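Local coordinates for methylaspartate ammonia-lyase (Citrobacter amalonaticus, PDB 1KKR), which probably catalyses the reversible, magnesium-dependent anti elimination of ammonia from (2S,3S)-3-methylaspartate to give mesaconate, at residues 304-309 / 323-328; 232-237 / 269-274. One frame throughout, in Å; residues are numbered along the deposited sequence.

How the contacts relate
Both contacts lie in the parallel barrel of the C-terminal part and are mostly buried. Contact 2 pairs strands 234-238 and 270-273; contact 1 pairs strands 303-306 and 327-330. Strands 270-273 and 303-306, one from each contact, are neighbours, and V305 N and V305 O probably bond to I272 O and G274 N. The two meet again at one magnesium ion, which takes E273 from contact 2 and D307 from contact 1. D238, just after 232-237, is a third protein ligand. Contact 2 is larger, with regular backbone bonds, an H236-E273 side-chain bond and exposed H232 and P269 at its start. Contact 1 has fewer, partly weak backbone bonds and adds apolar and sulfur packing.

Contact 1. Residues 304-309 / 323-328; sequences IVADEW and GSCHMV. With MG (magnesium ion), chain C.
V305 and the selenomethionine M327 lie side by side on one face of two parallel strands, the outer members of a beta-alpha-beta unit in the TIM-like barrel. Helix 313-321 joins the strands. V305 CG2 sits 3.7 Å from M327 SE. V305 turns CG1 anti to its backbone N (chi1 -175°), which leaves CG2 as the branch that meets selenium. On the other face A306 CB is the packed centre. It meets C325 SG at 3.7 Å and V328 CG1 at 3.9 Å, and L288 of helix 281-297 also touches it. The backbone bond from A306 N to M327 O is 3.0 Å. Near the start of the pairing the grip slackens. I304 O accepts H326 N at 3.2 Å, but its bond from M327 N is long and weak. There the partly exposed H326 brings the edge of its ring, at CD2, close to I304 N. Past A306 the segment 304-309 leaves 323-328. D307 turns to the magnesium site, and its OD1 forms a salt bridge with the catalytic base K331. E308 reaches the metal through water: waters 1 and 2 donate to OE1 and OE2. D307 OD2 binds the magnesium ion directly at 2.2 Å.

Contact 2. Residues 232-237 / 269-274; sequences HPTLHI and PLYIEG. With MG (magnesium ion), chain C.
The H236 ring has Y271 CB over one face and the E273 carboxylate at its edge. F170 stacks on this ring, and Y356 meets it edge-to-face. H236 NE2 donates to E273 OE1 at 2.8 Å, near the ring plane, with an N-H...O angle of 157°. The bond uses the anti lone pair of OE1, and the ring and carboxylate planes are 67° apart. CG of H236 is anti to the backbone N, which carries the ring along the strand to E273. R382 bonds to H236 ND1, so the imidazole is held at both nitrogens. E273 OE2 binds the magnesium ion at 2.2 Å. H236 is thus a second-shell residue, consistent with its holding the carboxylate of a metal ligand in place, and the ion would probably draw charge from that carboxylate. The Y271 ring has L235 O at its edge, and T234 CG2 comes obliquely to CD1 at 3.6 Å. The Y271 hydroxyl bonds to E354 and K303, and R382 makes a cation-pi contact with the Y271 ring.

Beneath these groups the strands run parallel, 14° apart. L235 N to P269 O (2.8 Å) and E273 N to I237 O (2.9 Å) are the outer rungs of the ladder. This is barrel architecture: L235 and I237 pack outward on helix 209-225, while H236 and Y271 face inward. Strands 191-194 and 303-306 flank the pair.

Contact 1. Residues 304-309 / 323-328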
ATOM      1  N   ILE A 304      -5.171   1.072  29.197  1.00 24.44           N
ATOM      2  CA  ILE A 304      -3.969   0.408  28.749  1.00 24.93           C
ATOM      3  C   ILE A 304      -4.273  -0.824  27.918  1.00 23.88           C
ATOM      4  O   ILE A 304      -5.273  -1.517  28.113  1.00 23.05           O
ATOM      5  CB  ILE A 304      -3.013   0.012  29.907  1.00 25.28           C
ATOM      6  CG1 ILE A 304      -3.642  -1.037  30.799  1.00 26.94           C
ATOM      7  CG2 ILE A 304      -2.418   1.261  30.570  1.00 25.18           C
ATOM      8  CD1 ILE A 304      -2.609  -1.635  31.771  1.00 28.87           C
ATOM      9  N   VAL A 305      -3.338  -1.083  27.021  1.00 22.68           N
ATOM     10  CA  VAL A 305      -3.419  -2.149  26.043  1.00 23.17           C
ATOM     11  C   VAL A 305      -2.243  -3.154  26.121  1.00 22.39           C
ATOM     12  O   VAL A 305      -1.080  -2.772  25.991  1.00 22.05           O
ATOM     13  CB  VAL A 305      -3.351  -1.582  24.597  1.00 23.60           C
ATOM     14  CG1 VAL A 305      -3.573  -2.706  23.567  1.00 24.77           C
ATOM     15  CG2 VAL A 305      -4.332  -0.423  24.348  1.00 23.49           C
ATOM     16  N   ALA A 306      -2.568  -4.438  26.260  1.00 22.49           N
ATOM     17  CA  ALA A 306      -1.581  -5.519  26.180  1.00 22.63           C
ATOM     18  C   ALA A 306      -1.151  -5.767  24.757  1.00 23.14           C
ATOM     19  O   ALA A 306      -1.943  -5.606  23.837  1.00 22.35           O
ATOM     20  CB  ALA A 306      -2.174  -6.779  26.739  1.00 22.36           C
ATOM     21  N   ASP A 307       0.106  -6.156  24.548  1.00 24.15           N
ATOM     22  CA  ASP A 307       0.512  -6.642  23.224  1.00 24.46           C
ATOM     23  C   ASP A 307       1.548  -7.738  23.400  1.00 25.46           C
ATOM     24  O   ASP A 307       1.238  -8.910  23.239  1.00 24.79           O
ATOM     25  CB  ASP A 307       0.999  -5.458  22.377  1.00 25.15           C
ATOM     26  CG  ASP A 307       1.606  -5.853  21.016  1.00 24.30           C
ATOM     27  OD1 ASP A 307       1.416  -6.978  20.513  1.00 24.38           O
ATOM     28  OD2 ASP A 307       2.267  -5.031  20.342  1.00 24.68           O
ATOM     29  N   GLU A 308       2.777  -7.370  23.763  1.00 26.52           N
ATOM     30  CA  GLU A 308       3.830  -8.367  23.962  1.00 26.94           C
ATOM     31  C   GLU A 308       3.416  -9.397  24.993  1.00 26.77           C
ATOM     32  O   GLU A 308       2.941  -9.031  26.047  1.00 25.83           O
ATOM     33  CB  GLU A 308       5.097  -7.681  24.420  1.00 27.01           C
ATOM     34  CG  GLU A 308       5.842  -6.874  23.325  1.00 28.87           C
ATOM     35  CD  GLU A 308       5.186  -5.582  22.813  1.00 29.32           C
ATOM     36  OE1 GLU A 308       5.612  -5.142  21.696  1.00 29.84           O
ATOM     37  OE2 GLU A 308       4.323  -4.959  23.504  1.00 30.29           O
ATOM     38  N   TRP A 309       3.654 -10.667  24.677  1.00 26.89           N
ATOM     39  CA  TRP A 309       3.330 -11.825  25.526  1.00 28.22           C
ATOM     40  C   TRP A 309       1.879 -12.273  25.373  1.00 27.42           C
ATOM     41  O   TRP A 309       1.488 -13.327  25.910  1.00 26.79           O
ATOM     42  CB  TRP A 309       3.704 -11.620  26.988  1.00 28.74           C
ATOM     43  CG  TRP A 309       5.107 -11.333  27.049  1.00 33.58           C
ATOM     44  CD1 TRP A 309       5.665 -10.145  27.330  1.00 36.27           C
ATOM     45  CD2 TRP A 309       6.190 -12.223  26.714  1.00 38.33           C
ATOM     46  NE1 TRP A 309       7.030 -10.237  27.253  1.00 37.54           N
ATOM     47  CE2 TRP A 309       7.381 -11.494  26.852  1.00 39.27           C
ATOM     48  CE3 TRP A 309       6.272 -13.564  26.321  1.00 38.69           C
ATOM     49  CZ2 TRP A 309       8.649 -12.055  26.614  1.00 41.81           C
ATOM     50  CZ3 TRP A 309       7.539 -14.123  26.074  1.00 42.11           C
ATOM     51  CH2 TRP A 309       8.702 -13.370  26.224  1.00 41.77           C
ATOM     52  N   GLY A 323      -8.486 -10.105  33.893  1.00 27.56           N
ATOM     53  CA  GLY A 323      -8.885  -8.710  34.015  1.00 27.49           C
ATOM     54  C   GLY A 323      -7.699  -7.739  33.955  1.00 27.18           C
ATOM     55  O   GLY A 323      -7.703  -6.630  34.554  1.00 27.02           O
ATOM     56  N   SER A 324      -6.719  -8.105  33.139  1.00 26.72           N
ATOM     57  CA  SER A 324      -5.393  -7.462  33.209  1.00 26.46           C
ATOM     58  C   SER A 324      -5.254  -6.069  32.682  1.00 26.51           C
ATOM     59  O   SER A 324      -4.309  -5.380  33.071  1.00 26.55           O
ATOM     60  CB  SER A 324      -4.297  -8.333  32.542  1.00 26.04           C
ATOM     61  OG  SER A 324      -4.646  -8.797  31.238  1.00 27.31           O
ATOM     62  N   CYS A 325      -6.165  -5.660  31.804  1.00 25.84           N
ATOM     63  CA  CYS A 325      -6.040  -4.411  31.087  1.00 25.92           C
ATOM     64  C   CYS A 325      -7.358  -4.182  30.356  1.00 26.05           C
ATOM     65  O   CYS A 325      -8.189  -5.065  30.299  1.00 26.50           O
ATOM     66  CB  CYS A 325      -4.900  -4.503  30.062  1.00 25.94           C
ATOM     67  SG  CYS A 325      -5.061  -5.902  28.955  1.00 27.65           S
ATOM     68  N   HIS A 326      -7.530  -3.020  29.752  1.00 26.78           N
ATOM     69  CA  HIS A 326      -8.792  -2.655  29.096  1.00 27.82           C
ATOM     70  C   HIS A 326      -8.969  -3.143  27.656  1.00 26.50           C
ATOM     71  O   HIS A 326     -10.110  -3.241  27.164  1.00 26.07           O
ATOM     72  CB  HIS A 326      -8.873  -1.139  29.086  1.00 28.47           C
ATOM     73  CG  HIS A 326      -8.656  -0.533  30.431  1.00 35.32           C
ATOM     74  ND1 HIS A 326      -9.638  -0.523  31.405  1.00 38.89           N
ATOM     75  CD2 HIS A 326      -7.559   0.036  30.991  1.00 38.94           C
ATOM     76  CE1 HIS A 326      -9.164   0.055  32.492  1.00 39.93           C
ATOM     77  NE2 HIS A 326      -7.905   0.398  32.272  1.00 41.39           N
HETATM   78  N   MSE A 327      -7.835  -3.359  26.968  1.00 24.92           N
HETATM   79  CA  MSE A 327      -7.787  -3.802  25.568  1.00 23.26           C
HETATM   80  C   MSE A 327      -6.557  -4.722  25.334  1.00 22.99           C
HETATM   81  O   MSE A 327      -5.540  -4.556  25.977  1.00 21.30           O
HETATM   82  CB  MSE A 327      -7.669  -2.551  24.660  1.00 22.44           C
HETATM   83  CG  MSE A 327      -7.720  -2.741  23.106  1.00 20.23           C
HETATM   84 SE   MSE A 327      -7.394  -1.089  22.328  1.00 24.06          SE
HETATM   85  CE  MSE A 327      -8.419  -0.999  21.601  1.00 28.30           C
ATOM     86  N   VAL A 328      -6.659  -5.679  24.420  1.00 22.69           N
ATOM     87  CA  VAL A 328      -5.529  -6.540  24.068  1.00 22.98           C
ATOM     88  C   VAL A 328      -5.352  -6.509  22.570  1.00 23.32           C
ATOM     89  O   VAL A 328      -6.352  -6.531  21.809  1.00 23.16           O
ATOM     90  CB  VAL A 328      -5.730  -8.018  24.441  1.00 23.27           C
ATOM     91  CG1 VAL A 328      -5.741  -8.221  25.948  1.00 21.63           C
ATOM     92  CG2 VAL A 328      -6.980  -8.547  23.826  1.00 24.92           C
TER
HETATM   93 MG    MG C 501       2.517  -2.873  20.257  1.00 26.34          MG
HETATM   94  O   HOH W   1       4.579  -3.371  20.214  1.00 27.67           O
HETATM   95  O   HOH W   2       3.279  -2.886  22.265  1.00 20.61           O

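Contact 2. Residues 232-237 / 269-274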
ATOM      1  N   HIS A 232     -13.228  14.011  16.585  1.00 31.66           N
ATOM      2  CA  HIS A 232     -12.906  13.798  17.990  1.00 31.76           C
ATOM      3  C   HIS A 232     -12.364  12.385  18.087  1.00 30.38           C
ATOM      4  O   HIS A 232     -13.010  11.483  18.592  1.00 28.50           O
ATOM      5  CB  HIS A 232     -14.169  13.883  18.837  1.00 32.21           C
ATOM      6  CG  HIS A 232     -13.929  13.852  20.311  1.00 36.88           C
ATOM      7  ND1 HIS A 232     -14.321  12.794  21.103  1.00 42.32           N
ATOM      8  CD2 HIS A 232     -13.412  14.779  21.152  1.00 39.31           C
ATOM      9  CE1 HIS A 232     -14.010  13.049  22.361  1.00 42.61           C
ATOM     10  NE2 HIS A 232     -13.460  14.249  22.419  1.00 42.14           N
ATOM     11  N   PRO A 233     -11.171  12.187  17.568  1.00 29.45           N
ATOM     12  CA  PRO A 233     -10.561  10.877  17.614  1.00 28.52           C
ATOM     13  C   PRO A 233      -9.931  10.518  18.925  1.00 27.89           C
ATOM     14  O   PRO A 233      -9.742  11.324  19.860  1.00 28.00           O
ATOM     15  CB  PRO A 233      -9.433  11.006  16.612  1.00 28.79           C
ATOM     16  CG  PRO A 233      -9.014  12.420  16.682  1.00 29.63           C
ATOM     17  CD  PRO A 233     -10.296  13.169  16.909  1.00 29.45           C
ATOM     18  N   THR A 234      -9.621   9.236  18.976  1.00 26.60           N
ATOM     19  CA  THR A 234      -8.956   8.657  20.129  1.00 26.20           C
ATOM     20  C   THR A 234      -7.470   8.606  19.911  1.00 25.78           C
ATOM     21  O   THR A 234      -6.997   8.349  18.778  1.00 26.57           O
ATOM     22  CB  THR A 234      -9.467   7.244  20.355  1.00 26.57           C
ATOM     23  OG1 THR A 234     -10.776   7.295  20.914  1.00 26.09           O
ATOM     24  CG2 THR A 234      -8.653   6.482  21.398  1.00 27.34           C
ATOM     25  N   LEU A 235      -6.734   8.798  21.001  1.00 24.71           N
ATOM     26  CA  LEU A 235      -5.289   8.731  20.950  1.00 24.14           C
ATOM     27  C   LEU A 235      -4.858   7.352  21.465  1.00 23.29           C
ATOM     28  O   LEU A 235      -5.357   6.887  22.471  1.00 22.10           O
ATOM     29  CB  LEU A 235      -4.662   9.812  21.788  1.00 24.52           C
ATOM     30  CG  LEU A 235      -5.222  11.206  21.536  1.00 27.01           C
ATOM     31  CD1 LEU A 235      -4.342  12.145  22.422  1.00 28.58           C
ATOM     32  CD2 LEU A 235      -5.165  11.553  20.079  1.00 29.07           C
ATOM     33  N   HIS A 236      -3.950   6.713  20.730  1.00 22.37           N
ATOM     34  CA  HIS A 236      -3.426   5.358  20.998  1.00 22.09           C
ATOM     35  C   HIS A 236      -1.911   5.409  20.677  1.00 22.04           C
ATOM     36  O   HIS A 236      -1.516   5.663  19.557  1.00 22.59           O
ATOM     37  CB  HIS A 236      -4.220   4.339  20.157  1.00 21.46           C
ATOM     38  CG  HIS A 236      -3.842   2.903  20.376  1.00 22.28           C
ATOM     39  ND1 HIS A 236      -4.765   1.880  20.321  1.00 20.04           N
ATOM     40  CD2 HIS A 236      -2.649   2.318  20.647  1.00 21.55           C
ATOM     41  CE1 HIS A 236      -4.161   0.728  20.578  1.00 23.17           C
ATOM     42  NE2 HIS A 236      -2.872   0.963  20.768  1.00 21.19           N
ATOM     43  N   ILE A 237      -1.092   5.228  21.710  1.00 22.30           N
ATOM     44  CA  ILE A 237       0.328   5.402  21.654  1.00 23.33           C
ATOM     45  C   ILE A 237       1.014   4.194  22.283  1.00 23.11           C
ATOM     46  O   ILE A 237       0.722   3.804  23.387  1.00 22.35           O
ATOM     47  CB  ILE A 237       0.735   6.681  22.418  1.00 24.34           C
ATOM     48  CG1 ILE A 237       0.432   7.932  21.614  1.00 26.27           C
ATOM     49  CG2 ILE A 237       2.253   6.719  22.621  1.00 25.46           C
ATOM     50  CD1 ILE A 237       0.545   9.222  22.438  1.00 29.61           C
ATOM     51  N   PRO A 269     -10.019  10.795  24.252  1.00 29.17           N
ATOM     52  CA  PRO A 269      -9.695   9.619  25.036  1.00 28.99           C
ATOM     53  C   PRO A 269      -8.269   9.154  24.712  1.00 28.47           C
ATOM     54  O   PRO A 269      -7.769   9.346  23.586  1.00 27.34           O
ATOM     55  CB  PRO A 269     -10.718   8.598  24.569  1.00 28.59           C
ATOM     56  CG  PRO A 269     -11.834   9.367  24.038  1.00 28.97           C
ATOM     57  CD  PRO A 269     -11.183  10.574  23.395  1.00 29.73           C
ATOM     58  N   LEU A 270      -7.645   8.528  25.703  1.00 28.58           N
ATOM     59  CA  LEU A 270      -6.257   8.090  25.602  1.00 28.28           C
ATOM     60  C   LEU A 270      -6.044   6.629  25.947  1.00 26.99           C
ATOM     61  O   LEU A 270      -6.586   6.106  26.914  1.00 26.92           O
ATOM     62  CB  LEU A 270      -5.370   8.971  26.496  1.00 28.54           C
ATOM     63  CG  LEU A 270      -3.897   8.591  26.660  1.00 29.14           C
ATOM     64  CD1 LEU A 270      -3.158   8.802  25.388  1.00 29.85           C
ATOM     65  CD2 LEU A 270      -3.156   9.372  27.729  1.00 31.10           C
ATOM     66  N   TYR A 271      -5.213   5.991  25.134  1.00 26.09           N
ATOM     67  CA  TYR A 271      -4.822   4.589  25.294  1.00 25.22           C
ATOM     68  C   TYR A 271      -3.291   4.497  25.211  1.00 24.88           C
ATOM     69  O   TYR A 271      -2.647   5.081  24.303  1.00 24.62           O
ATOM     70  CB  TYR A 271      -5.405   3.724  24.175  1.00 24.76           C
ATOM     71  CG  TYR A 271      -6.893   3.335  24.292  1.00 24.77           C
ATOM     72  CD1 TYR A 271      -7.893   4.281  24.202  1.00 24.63           C
ATOM     73  CD2 TYR A 271      -7.263   2.030  24.478  1.00 25.41           C
ATOM     74  CE1 TYR A 271      -9.217   3.941  24.291  1.00 26.96           C
ATOM     75  CE2 TYR A 271      -8.571   1.679  24.588  1.00 25.70           C
ATOM     76  CZ  TYR A 271      -9.559   2.650  24.483  1.00 27.25           C
ATOM     77  OH  TYR A 271     -10.890   2.325  24.606  1.00 24.21           O
ATOM     78  N   ILE A 272      -2.721   3.730  26.135  1.00 24.46           N
ATOM     79  CA  ILE A 272      -1.289   3.532  26.194  1.00 23.95           C
ATOM     80  C   ILE A 272      -1.072   2.016  26.045  1.00 22.91           C
ATOM     81  O   ILE A 272      -1.508   1.210  26.855  1.00 22.42           O
ATOM     82  CB  ILE A 272      -0.694   4.037  27.505  1.00 23.88           C
ATOM     83  CG1 ILE A 272      -0.825   5.566  27.688  1.00 23.79           C
ATOM     84  CG2 ILE A 272       0.748   3.566  27.630  1.00 24.19           C
ATOM     85  CD1 ILE A 272      -0.251   6.474  26.687  1.00 22.31           C
ATOM     86  N   GLU A 273      -0.392   1.647  24.976  1.00 22.88           N
ATOM     87  CA  GLU A 273      -0.129   0.245  24.671  1.00 22.61           C
ATOM     88  C   GLU A 273       1.263  -0.084  25.161  1.00 22.91           C
ATOM     89  O   GLU A 273       2.199   0.721  25.023  1.00 23.35           O
ATOM     90  CB  GLU A 273      -0.239  -0.003  23.155  1.00 21.93           C
ATOM     91  CG  GLU A 273       0.171  -1.403  22.699  1.00 23.39           C
ATOM     92  CD  GLU A 273      -0.145  -1.749  21.258  1.00 24.39           C
ATOM     93  OE1 GLU A 273      -0.930  -1.047  20.613  1.00 26.26           O
ATOM     94  OE2 GLU A 273       0.353  -2.795  20.785  1.00 25.33           O
ATOM     95  N   GLY A 274       1.365  -1.278  25.730  1.00 23.27           N
ATOM     96  CA  GLY A 274       2.612  -1.903  26.136  1.00 23.73           C
ATOM     97  C   GLY A 274       3.406  -1.147  27.167  1.00 24.22           C
ATOM     98  O   GLY A 274       4.594  -0.894  27.000  1.00 24.31           O
TER
HETATM   99 MG    MG C 501       2.517  -2.873  20.257  1.00 26.34          MG
HETATM  100  O   HOH W   1       4.579  -3.371  20.214  1.00 27.67           O
HETATM  101  O   HOH W   2       3.279  -2.886  22.265  1.00 20.61           O